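Local structure of SVS_variant_AS1 (Streptomyces sp. CWA1, 6TJA) at residues M181-A186 / M219-A224; H252-S257 / V262-K267. The protein probably catalyses, as a reconstructed, engineered class I terpene cyclase, the metal-dependent cyclisation of geranylgeranyl diphosphate to the diterpene spiroviolene. One frame throughout, in Å; residues are numbered along the deposited sequence.

Contact 1 of 2, residues M181-A186 / M219-A224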
ATOM      1  N   MET A 181      14.164  -0.709   1.929  1.00 24.64           N
ATOM      2  CA  MET A 181      13.761   0.340   0.970  1.00 23.75           C
ATOM      3  C   MET A 181      13.717  -0.259  -0.443  1.00 23.96           C
ATOM      4  O   MET A 181      12.722  -0.084  -1.169  1.00 27.12           O
ATOM      5  CB  MET A 181      14.776   1.485   1.006  1.00 23.89           C
ATOM      6  CG  MET A 181      14.479   2.577   0.059  1.00 21.70           C
ATOM      7  SD  MET A 181      15.791   3.782  -0.105  1.00 25.59           S
ATOM      8  CE  MET A 181      16.986   2.872  -1.067  1.00 23.55           C
ATOM      9  N   ARG A 182      14.778  -0.946  -0.805  1.00 22.76           N
ATOM     10  CA  ARG A 182      15.039  -1.462  -2.156  1.00 25.00           C
ATOM     11  C   ARG A 182      14.091  -2.628  -2.458  1.00 24.62           C
ATOM     12  O   ARG A 182      13.748  -2.835  -3.628  1.00 28.31           O
ATOM     13  CB  ARG A 182      16.525  -1.812  -2.197  1.00 26.55           C
ATOM     14  CG  ARG A 182      17.037  -2.212  -3.563  1.00 28.62           C
ATOM     15  CD  ARG A 182      17.020  -1.046  -4.529  1.00 30.18           C
ATOM     16  NE  ARG A 182      17.592  -1.523  -5.778  1.00 32.32           N
ATOM     17  CZ  ARG A 182      17.266  -1.066  -6.971  1.00 31.18           C
ATOM     18  NH1 ARG A 182      16.347  -0.126  -7.101  1.00 27.57           N
ATOM     19  NH2 ARG A 182      17.844  -1.591  -8.030  1.00 34.36           N
ATOM     20  N   LEU A 183      13.674  -3.361  -1.437  1.00 25.37           N
ATOM     21  CA  LEU A 183      12.628  -4.394  -1.558  1.00 28.11           C
ATOM     22  C   LEU A 183      11.433  -3.744  -2.257  1.00 26.46           C
ATOM     23  O   LEU A 183      10.804  -4.387  -3.075  1.00 28.01           O
ATOM     24  CB  LEU A 183      12.300  -4.865  -0.146  1.00 30.74           C
ATOM     25  CG  LEU A 183      11.389  -6.080   0.047  1.00 35.90           C
ATOM     26  CD1 LEU A 183      11.947  -7.352  -0.597  1.00 35.08           C
ATOM     27  CD2 LEU A 183      11.217  -6.294   1.551  1.00 39.40           C
ATOM     28  N   LEU A 184      11.185  -2.476  -1.968  1.00 22.88           N
ATOM     29  CA  LEU A 184      10.037  -1.720  -2.510  1.00 22.30           C
ATOM     30  C   LEU A 184      10.417  -0.953  -3.787  1.00 22.35           C
ATOM     31  O   LEU A 184       9.637  -1.010  -4.754  1.00 21.15           O
ATOM     32  CB  LEU A 184       9.562  -0.797  -1.387  1.00 21.45           C
ATOM     33  CG  LEU A 184       9.020  -1.489  -0.136  1.00 21.46           C
ATOM     34  CD1 LEU A 184       8.406  -0.460   0.802  1.00 20.99           C
ATOM     35  CD2 LEU A 184       7.975  -2.557  -0.510  1.00 23.13           C
ATOM     36  N   SER A 185      11.514  -0.176  -3.760  1.00 23.29           N
ATOM     37  CA  SER A 185      11.826   0.899  -4.741  1.00 23.53           C
ATOM     38  C   SER A 185      12.241   0.313  -6.093  1.00 25.91           C
ATOM     39  O   SER A 185      12.130   1.019  -7.111  1.00 26.63           O
ATOM     40  CB  SER A 185      12.884   1.809  -4.230  1.00 21.82           C
ATOM     41  OG  SER A 185      14.103   1.110  -4.066  1.00 22.55           O
ATOM     42  N   ALA A 186      12.708  -0.929  -6.121  1.00 29.40           N
ATOM     43  CA  ALA A 186      13.156  -1.581  -7.378  1.00 31.17           C
ATOM     44  C   ALA A 186      11.973  -2.107  -8.199  1.00 27.57           C
ATOM     45  O   ALA A 186      12.247  -2.518  -9.282  1.00 31.75           O
ATOM     46  CB  ALA A 186      14.169  -2.673  -7.110  1.00 30.59           C
ATOM     47  N   MET A 219      11.724 -12.732  -0.967  1.00 22.70           N
ATOM     48  CA  MET A 219      13.081 -13.220  -1.278  1.00 24.35           C
ATOM     49  C   MET A 219      13.283 -13.114  -2.779  1.00 24.56           C
ATOM     50  O   MET A 219      14.378 -12.649  -3.217  1.00 24.92           O
ATOM     51  CB  MET A 219      13.291 -14.647  -0.769  1.00 24.11           C
ATOM     52  CG  MET A 219      13.541 -14.610   0.729  1.00 24.89           C
ATOM     53  SD  MET A 219      14.186 -16.070   1.497  1.00 24.95           S
ATOM     54  CE  MET A 219      12.650 -16.958   1.770  1.00 24.09           C
ATOM     55  N   ALA A 220      12.270 -13.507  -3.543  1.00 22.47           N
ATOM     56  CA  ALA A 220      12.341 -13.427  -5.009  1.00 22.16           C
ATOM     57  C   ALA A 220      12.623 -11.974  -5.376  1.00 23.06           C
ATOM     58  O   ALA A 220      13.484 -11.721  -6.249  1.00 22.48           O
ATOM     59  CB  ALA A 220      11.072 -13.941  -5.621  1.00 23.78           C
ATOM     60  N   ILE A 221      11.899 -11.048  -4.734  1.00 25.27           N
ATOM     61  CA  ILE A 221      11.970  -9.588  -5.017  1.00 23.58           C
ATOM     62  C   ILE A 221      13.359  -9.073  -4.644  1.00 21.98           C
ATOM     63  O   ILE A 221      13.923  -8.322  -5.434  1.00 21.51           O
ATOM     64  CB  ILE A 221      10.834  -8.842  -4.307  1.00 24.80           C
ATOM     65  CG1 ILE A 221       9.506  -9.161  -4.979  1.00 25.38           C
ATOM     66  CG2 ILE A 221      11.068  -7.338  -4.252  1.00 24.03           C
ATOM     67  CD1 ILE A 221       8.318  -8.682  -4.177  1.00 26.18           C
ATOM     68  N   MET A 222      13.903  -9.514  -3.517  1.00 24.52           N
ATOM     69  CA  MET A 222      15.182  -9.022  -2.968  1.00 23.58           C
ATOM     70  C   MET A 222      16.320  -9.513  -3.856  1.00 25.07           C
ATOM     71  O   MET A 222      17.234  -8.737  -4.099  1.00 27.59           O
ATOM     72  CB  MET A 222      15.387  -9.486  -1.528  1.00 26.53           C
ATOM     73  CG  MET A 222      16.539  -8.753  -0.815  1.00 28.97           C
ATOM     74  SD  MET A 222      16.193  -6.983  -0.522  1.00 32.07           S
ATOM     75  CE  MET A 222      15.385  -7.158   1.052  1.00 37.64           C
ATOM     76  N   VAL A 223      16.258 -10.737  -4.377  1.00 26.80           N
ATOM     77  CA  VAL A 223      17.328 -11.261  -5.273  1.00 25.74           C
ATOM     78  C   VAL A 223      17.280 -10.473  -6.583  1.00 26.93           C
ATOM     79  O   VAL A 223      18.358 -10.024  -7.025  1.00 26.23           O
ATOM     80  CB  VAL A 223      17.224 -12.770  -5.518  1.00 25.59           C
ATOM     81  CG1 VAL A 223      18.246 -13.217  -6.561  1.00 25.62           C
ATOM     82  CG2 VAL A 223      17.372 -13.559  -4.224  1.00 24.94           C
ATOM     83  N   ALA A 224      16.083 -10.273  -7.152  1.00 26.41           N
ATOM     84  CA  ALA A 224      15.879  -9.510  -8.409  1.00 27.50           C
ATOM     85  C   ALA A 224      16.397  -8.078  -8.240  1.00 26.48           C
ATOM     86  O   ALA A 224      17.015  -7.558  -9.185  1.00 27.48           O
ATOM     87  CB  ALA A 224      14.417  -9.471  -8.812  1.00 28.40           C
TER
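A chi1 of -171° swings the Leu183 CG away from its own backbone N and sends the side chain across from helix 175-185, setting CD1 between Ile221 and Met222, two consecutive residues of helix 211-231. On Ile221 it is the gamma methyl that does the touching, CG2 standing 3.8 Å from Leu183 CD1. Met222 arrives differently: its chain bends at chi2 (68°) and again at chi3 (88°), folding the terminal methyl back so that Met222 CE lies 3.8 Å from Leu183 CD1 and 4.0 Å from Leu183 CB. Leucine crosses both partners at about a right angle, and a branched, purely apolar end suits a place where two different hydrocarbon groups must be met at once. The backbones come close here, Leu183 CA and Met222 CA being 5.5 Å apart, and Ile221 CG2 packs tightly against the Leu183 carbonyl, 3.2 Å from its O. In this all-helical class I terpene synthase fold, the break between helix 175-185 and helix 188-192 recalls the kinked helix G of the family, and helix 211-231 carries, near its C-terminal end, the start of what is probably the NSE-type metal-binding motif. A salt bridge from Arg182 to Asp229 joins the same two helices nearer that end. Leu183 also packs on Arg112 of the second subunit, while Ile350 and Trp353 touch Met222.

Contact 2 of 2, residues H252-S257 / V262-K267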
ATOM      1  N   HIS A 252      30.237   2.782   2.314  1.00 33.61           N
ATOM      2  CA  HIS A 252      30.016   3.832   3.340  1.00 32.54           C
ATOM      3  C   HIS A 252      29.968   3.212   4.741  1.00 34.05           C
ATOM      4  O   HIS A 252      30.662   3.737   5.625  1.00 34.04           O
ATOM      5  CB  HIS A 252      28.759   4.643   3.012  1.00 37.91           C
ATOM      6  CG  HIS A 252      28.547   5.808   3.924  1.00 39.66           C
ATOM      7  ND1 HIS A 252      27.853   5.701   5.119  1.00 38.56           N
ATOM      8  CD2 HIS A 252      28.935   7.091   3.829  1.00 40.71           C
ATOM      9  CE1 HIS A 252      27.822   6.873   5.715  1.00 39.58           C
ATOM     10  NE2 HIS A 252      28.484   7.732   4.955  1.00 45.60           N
ATOM     11  N   HIS A 253      29.178   2.148   4.972  1.00 32.97           N
ATOM     12  CA  HIS A 253      28.859   1.688   6.353  1.00 34.35           C
ATOM     13  C   HIS A 253      29.912   0.693   6.887  1.00 38.83           C
ATOM     14  O   HIS A 253      30.070   0.642   8.113  1.00 35.23           O
ATOM     15  CB  HIS A 253      27.415   1.193   6.460  1.00 32.56           C
ATOM     16  CG  HIS A 253      26.436   2.316   6.396  1.00 32.45           C
ATOM     17  ND1 HIS A 253      26.200   3.157   7.472  1.00 36.34           N
ATOM     18  CD2 HIS A 253      25.656   2.768   5.380  1.00 32.01           C
ATOM     19  CE1 HIS A 253      25.299   4.068   7.143  1.00 35.13           C
ATOM     20  NE2 HIS A 253      24.950   3.859   5.845  1.00 33.50           N
ATOM     21  N   ARG A 254      30.642  -0.018   6.024  1.00 38.26           N
ATOM     22  CA  ARG A 254      31.671  -1.000   6.448  1.00 40.26           C
ATOM     23  C   ARG A 254      33.073  -0.518   6.034  1.00 39.43           C
ATOM     24  O   ARG A 254      34.017  -1.281   6.220  1.00 46.63           O
ATOM     25  CB  ARG A 254      31.320  -2.379   5.875  1.00 44.60           C
ATOM     26  CG  ARG A 254      29.875  -2.821   6.121  1.00 46.86           C
ATOM     27  CD  ARG A 254      29.674  -3.580   7.424  1.00 52.43           C
ATOM     28  NE  ARG A 254      30.620  -4.693   7.424  1.00 58.17           N
ATOM     29  CZ  ARG A 254      30.444  -5.868   6.805  1.00 53.15           C
ATOM     30  NH1 ARG A 254      29.309  -6.158   6.171  1.00 47.49           N
ATOM     31  NH2 ARG A 254      31.420  -6.756   6.854  1.00 50.23           N
ATOM     32  N   GLY A 255      33.220   0.695   5.491  1.00 42.43           N
ATOM     33  CA  GLY A 255      34.505   1.203   4.961  1.00 43.35           C
ATOM     34  C   GLY A 255      35.182   0.211   4.016  1.00 47.78           C
ATOM     35  O   GLY A 255      36.409   0.038   4.091  1.00 46.09           O
ATOM     36  N   MET A 256      34.424  -0.411   3.117  1.00 44.62           N
ATOM     37  CA  MET A 256      34.992  -1.363   2.133  1.00 42.88           C
ATOM     38  C   MET A 256      35.420  -0.608   0.871  1.00 40.68           C
ATOM     39  O   MET A 256      34.765   0.388   0.513  1.00 35.90           O
ATOM     40  CB  MET A 256      33.963  -2.431   1.740  1.00 44.49           C
ATOM     41  CG  MET A 256      33.722  -3.469   2.797  1.00 42.22           C
ATOM     42  SD  MET A 256      32.442  -4.599   2.256  1.00 37.22           S
ATOM     43  CE  MET A 256      32.478  -5.777   3.604  1.00 36.58           C
ATOM     44  N   SER A 257      36.450  -1.120   0.190  1.00 38.74           N
ATOM     45  CA  SER A 257      36.718  -0.837  -1.237  1.00 36.96           C
ATOM     46  C   SER A 257      35.510  -1.304  -2.063  1.00 38.49           C
ATOM     47  O   SER A 257      34.672  -2.102  -1.547  1.00 30.35           O
ATOM     48  CB  SER A 257      37.990  -1.476  -1.708  1.00 37.82           C
ATOM     49  OG  SER A 257      37.955  -2.888  -1.557  1.00 43.09           O
ATOM     50  N   VAL A 262      31.704  -5.432  -3.699  1.00 33.87           N
ATOM     51  CA  VAL A 262      31.160  -6.303  -4.794  1.00 35.52           C
ATOM     52  C   VAL A 262      31.102  -7.759  -4.290  1.00 34.83           C
ATOM     53  O   VAL A 262      30.085  -8.452  -4.550  1.00 31.78           O
ATOM     54  CB  VAL A 262      31.965  -6.175  -6.107  1.00 35.93           C
ATOM     55  CG1 VAL A 262      31.659  -7.303  -7.102  1.00 36.60           C
ATOM     56  CG2 VAL A 262      31.755  -4.821  -6.762  1.00 32.74           C
ATOM     57  N   GLU A 263      32.156  -8.209  -3.604  1.00 34.67           N
ATOM     58  CA  GLU A 263      32.274  -9.576  -3.032  1.00 35.92           C
ATOM     59  C   GLU A 263      31.289  -9.755  -1.870  1.00 31.21           C
ATOM     60  O   GLU A 263      30.627 -10.793  -1.831  1.00 28.91           O
ATOM     61  CB  GLU A 263      33.716  -9.828  -2.610  1.00 40.21           C
ATOM     62  CG  GLU A 263      34.597 -10.084  -3.824  1.00 52.62           C
ATOM     63  CD  GLU A 263      36.062 -10.334  -3.529  1.00 62.38           C
ATOM     64  OE1 GLU A 263      36.351 -10.892  -2.431  1.00 68.39           O
ATOM     65  OE2 GLU A 263      36.913  -9.973  -4.393  1.00 64.15           O
ATOM     66  N   GLU A 264      31.240  -8.812  -0.928  1.00 27.45           N
ATOM     67  CA  GLU A 264      30.263  -8.850   0.181  1.00 29.15           C
ATOM     68  C   GLU A 264      28.841  -8.915  -0.398  1.00 28.10           C
ATOM     69  O   GLU A 264      28.013  -9.707   0.103  1.00 30.50           O
ATOM     70  CB  GLU A 264      30.448  -7.651   1.108  1.00 32.83           C
ATOM     71  CG  GLU A 264      29.552  -7.718   2.343  1.00 38.52           C
ATOM     72  CD  GLU A 264      29.735  -8.962   3.215  1.00 44.99           C
ATOM     73  OE1 GLU A 264      30.775  -9.649   3.065  1.00 40.26           O
ATOM     74  OE2 GLU A 264      28.844  -9.237   4.057  1.00 47.84           O
ATOM     75  N   ALA A 265      28.548  -8.122  -1.416  1.00 26.43           N
ATOM     76  CA  ALA A 265      27.185  -8.038  -1.985  1.00 29.59           C
ATOM     77  C   ALA A 265      26.789  -9.394  -2.575  1.00 29.69           C
ATOM     78  O   ALA A 265      25.619  -9.803  -2.384  1.00 25.61           O
ATOM     79  CB  ALA A 265      27.082  -6.934  -3.006  1.00 28.37           C
ATOM     80  N   THR A 266      27.704 -10.058  -3.290  1.00 29.17           N
ATOM     81  CA  THR A 266      27.412 -11.337  -3.975  1.00 30.98           C
ATOM     82  C   THR A 266      27.111 -12.374  -2.893  1.00 30.88           C
ATOM     83  O   THR A 266      26.161 -13.201  -3.080  1.00 25.49           O
ATOM     84  CB  THR A 266      28.555 -11.725  -4.925  1.00 35.03           C
ATOM     85  OG1 THR A 266      28.587 -10.634  -5.839  1.00 36.82           O
ATOM     86  CG2 THR A 266      28.344 -13.055  -5.633  1.00 32.84           C
ATOM     87  N   LYS A 267      27.863 -12.300  -1.813  1.00 29.34           N
ATOM     88  CA  LYS A 267      27.707 -13.175  -0.694  1.00 30.78           C
ATOM     89  C   LYS A 267      26.330 -13.081  -0.061  1.00 28.26           C
ATOM     90  O   LYS A 267      25.657 -14.042   0.064  1.00 25.61           O
ATOM     91  CB  LYS A 267      28.789 -12.936   0.323  1.00 32.08           C
ATOM     92  CG  LYS A 267      30.051 -13.697   0.056  1.00 37.93           C
ATOM     93  CD  LYS A 267      31.053 -13.450   1.148  1.00 39.59           C
ATOM     94  CE  LYS A 267      32.450 -13.441   0.622  1.00 44.11           C
ATOM     95  NZ  LYS A 267      33.299 -14.335   1.419  1.00 50.81           N
TER
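Glu264 meets Met256 with its aliphatic stem and Arg254 with its carboxylate, so one side chain serves both an apolar and a charged partner. Met256 runs straight out beyond CG, and its methyl ends against the glutamate: Met256 CE is 3.7 Å from both Glu264 CB and Glu264 CG, with Met256 SD 3.8 Å from Glu264 CB. Long, unbranched and flexible, methionine can cross the gap between segments whose nearest CA atoms, those of Met256 and Glu264, are 9.1 Å apart. Glu264 bends at chi2 (58°), which turns its carboxylate out of line with the stem and presents OE2 at the edge of the Arg254 guanidinium. The salt bridge is long, 3.8 Å from Arg254 NH1 to Glu264 OE2, and with the two planes 79° apart the groups do not form a flat, two-pronged pair. The contact spans a short connection between two consecutive helices, helix 246-254 and helix 258-283. Gly255 leaves the first helix with a positive phi (49°), a conformation that favours glycine, and Ser257 is the N-cap of the second, its OG accepting from Glu260 N. Arg254, bent at chi2 and chi3, brings its guanidinium toward the second helix, and Met256 CE sits 3.5 Å above one face of that group, toward the rim. Cutting Glu264 back to an alanine would probably leave the arginine without this acidic mate and the methionine methyl with less to pack on. Arg254 also touches a crystal neighbour, which may influence its pose. Within the second helix, Val262 O accepts from both Thr266 N and Thr266 OG1, from opposite faces of the carbonyl plane, the hydroxyl bond measuring 2.9 Å.

Overall arrangement
Contact 1 comes first along the chain and is complete before contact 2 begins; their centres are about 18 Å apart and their nearest atoms about 9 Å, so they do not touch. Contact 1 lies deep, its centre about 6 Å from that of the chain, against about 23 Å for contact 2 at the surface. Helix 211-231 of contact 1 is followed in sequence by helix 246-254 of contact 2. A more direct route is helix 258-283: it starts at contact 2, and farther along its Arg269, Arg275, Phe276 and Leu279 pack against Val223 or Met219. All four segments belong to the part of the chain that carries the family's metal-binding region; contact 1 packs its interior helices and contact 2 the helix connection at its surface.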